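Local structure of nucleoprotein (Sendai virus, 6M7D) at residues 10-15 and 293-298. The protein coats the viral genomic RNA, one subunit per six nucleotides, in a helical nucleocapsid that shields it from nucleases and serves as template for RNA synthesis. Sequence-based numbering, arbitrary orientation.
Sequences TFSSRR and INKLRS
Ser12 and Ser13 meet Ser298 where the N-terminal arm of the paramyxovirus nucleoprotein lies as a short helix on the helical core, a compact example of how small residues let two helices run close together. The axes of helix segments 11-15 and 293-298 approach to 8.4 Å at 35° from parallel, and the CA atoms of Ser13 and Ser298 are 4.6 Å apart. The tight part is built from serines. Ser13 OG, turned anti to its own carbonyl carbon, lies 3.2 Å from Ser298 CB. Beside it, Ser12 OG lies against Lys295 CA and CD, and donates a weak hydrogen bond to Ser298 OG. The loose part is the Lys295 edge, where the lysine chain bends past Ser12 and its NZ makes a long, weak ion pair with Glu323; exposed Arg14 points away from helix 290-305. On the other side of that helix, Leu296 is buried against helices 267-277 and 330-343. Ser298 OG sits between its backbone N and carbonyl carbon (chi1 70°), and from there donates to Lys295 O one turn back at 2.7 Å, tilted 28° from the carbonyl plane.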
loop_
_atom_site.group_PDB
_atom_site.type_symbol
_atom_site.label_atom_id
_atom_site.label_comp_id
_atom_site.label_asym_id
_atom_site.label_seq_id
_atom_site.Cartn_x
_atom_site.Cartn_y
_atom_site.Cartn_z
ATOM N N THR A 10 20.630 5.127 -25.799
ATOM C CA THR A 10 20.965 5.201 -24.388
ATOM C C THR A 10 20.680 6.560 -23.776
ATOM O O THR A 10 21.054 6.786 -22.626
ATOM C CB THR A 10 22.440 4.858 -24.180
ATOM O OG1 THR A 10 23.253 5.931 -24.663
ATOM C CG2 THR A 10 22.796 3.601 -24.929
ATOM N N PHE A 11 20.027 7.468 -24.503
ATOM C CA PHE A 11 19.839 8.815 -23.981
ATOM C C PHE A 11 18.794 8.847 -22.878
ATOM O O PHE A 11 18.873 9.672 -21.970
ATOM C CB PHE A 11 19.449 9.780 -25.099
ATOM C CG PHE A 11 19.164 11.169 -24.614
ATOM C CD1 PHE A 11 20.186 11.981 -24.170
ATOM C CD2 PHE A 11 17.879 11.650 -24.573
ATOM C CE1 PHE A 11 19.928 13.245 -23.722
ATOM C CE2 PHE A 11 17.625 12.910 -24.126
ATOM C CZ PHE A 11 18.648 13.709 -23.701
ATOM N N SER A 12 17.794 7.969 -22.971
ATOM C CA SER A 12 16.757 7.932 -21.909
ATOM C C SER A 12 17.413 7.528 -20.583
ATOM O O SER A 12 17.168 8.208 -19.570
ATOM C CB SER A 12 15.661 6.971 -22.292
ATOM O OG SER A 12 14.593 7.020 -21.360
ATOM N N SER A 13 18.172 6.428 -20.587
ATOM C CA SER A 13 18.859 5.951 -19.358
ATOM C C SER A 13 19.902 6.975 -18.899
ATOM O O SER A 13 19.939 7.279 -17.694
ATOM C CB SER A 13 19.498 4.609 -19.597
ATOM O OG SER A 13 18.511 3.604 -19.778
ATOM N N ARG A 14 20.693 7.500 -19.836
ATOM C CA ARG A 14 21.752 8.492 -19.509
ATOM C C ARG A 14 21.122 9.783 -18.979
ATOM O O ARG A 14 21.644 10.329 -17.994
ATOM C CB ARG A 14 22.645 8.742 -20.728
ATOM C CG ARG A 14 23.616 7.605 -21.007
ATOM C CD ARG A 14 24.931 8.104 -21.569
ATOM N NE ARG A 14 25.975 7.094 -21.474
ATOM C CZ ARG A 14 27.274 7.347 -21.568
ATOM N NH1 ARG A 14 28.150 6.362 -21.466
ATOM N NH2 ARG A 14 27.693 8.585 -21.757
ATOM N N ARG A 15 20.086 10.278 -19.658
ATOM C CA ARG A 15 19.421 11.536 -19.231
ATOM C C ARG A 15 18.816 11.330 -17.840
ATOM O O ARG A 15 18.972 12.226 -16.994
ATOM C CB ARG A 15 18.328 11.930 -20.227
ATOM C CG ARG A 15 17.521 13.144 -19.793
ATOM C CD ARG A 15 16.290 13.372 -20.645
ATOM N NE ARG A 15 15.440 14.411 -20.084
ATOM C CZ ARG A 15 14.510 14.201 -19.161
ATOM N NH1 ARG A 15 14.312 12.983 -18.688
ATOM N NH2 ARG A 15 13.786 15.208 -18.710
ATOM N N ILE A 293 9.903 1.498 -25.104
ATOM C CA ILE A 293 10.645 0.375 -24.542
ATOM C C ILE A 293 11.956 0.855 -23.935
ATOM O O ILE A 293 12.369 0.382 -22.874
ATOM C CB ILE A 293 10.865 -0.708 -25.613
ATOM C CG1 ILE A 293 9.616 -1.570 -25.754
ATOM C CG2 ILE A 293 12.039 -1.583 -25.270
ATOM C CD1 ILE A 293 9.458 -2.194 -27.108
ATOM N N ASN A 294 12.622 1.818 -24.580
ATOM C CA ASN A 294 13.817 2.407 -23.977
ATOM C C ASN A 294 13.485 3.129 -22.678
ATOM O O ASN A 294 14.220 3.023 -21.686
ATOM C CB ASN A 294 14.480 3.372 -24.955
ATOM C CG ASN A 294 14.957 2.696 -26.207
ATOM O OD1 ASN A 294 15.252 1.506 -26.207
ATOM N ND2 ASN A 294 15.040 3.455 -27.291
ATOM N N LYS A 295 12.394 3.894 -22.681
ATOM C CA LYS A 295 11.932 4.551 -21.468
ATOM C C LYS A 295 11.680 3.544 -20.361
ATOM O O LYS A 295 12.087 3.756 -19.218
ATOM C CB LYS A 295 10.666 5.349 -21.762
ATOM C CG LYS A 295 10.194 6.219 -20.618
ATOM C CD LYS A 295 11.081 7.431 -20.448
ATOM C CE LYS A 295 10.622 8.289 -19.280
ATOM N NZ LYS A 295 10.865 7.650 -17.957
ATOM N N LEU A 296 11.020 2.433 -20.684
ATOM C CA LEU A 296 10.725 1.425 -19.677
ATOM C C LEU A 296 11.976 0.708 -19.202
ATOM O O LEU A 296 12.023 0.259 -18.059
ATOM C CB LEU A 296 9.726 0.415 -20.219
ATOM C CG LEU A 296 8.275 0.550 -19.779
ATOM C CD1 LEU A 296 7.687 -0.819 -19.708
ATOM C CD2 LEU A 296 8.153 1.242 -18.458
ATOM N N ARG A 297 12.967 0.572 -20.088
ATOM C CA ARG A 297 14.253 -0.070 -19.707
ATOM C C ARG A 297 14.933 0.798 -18.643
ATOM O O ARG A 297 15.428 0.237 -17.648
ATOM C CB ARG A 297 15.166 -0.183 -20.930
ATOM C CG ARG A 297 14.803 -1.312 -21.882
ATOM C CD ARG A 297 15.682 -1.300 -23.119
ATOM N NE ARG A 297 17.064 -0.985 -22.790
ATOM C CZ ARG A 297 17.927 -1.845 -22.262
ATOM N NH1 ARG A 297 17.551 -3.085 -21.999
ATOM N NH2 ARG A 297 19.164 -1.463 -21.998
ATOM N N SER A 298 14.972 2.113 -18.875
ATOM C CA SER A 298 15.568 3.083 -17.919
ATOM C C SER A 298 14.751 3.089 -16.622
ATOM O O SER A 298 15.361 3.129 -15.542
ATOM C CB SER A 298 15.648 4.458 -18.527
ATOM O OG SER A 298 14.356 5.024 -18.680
#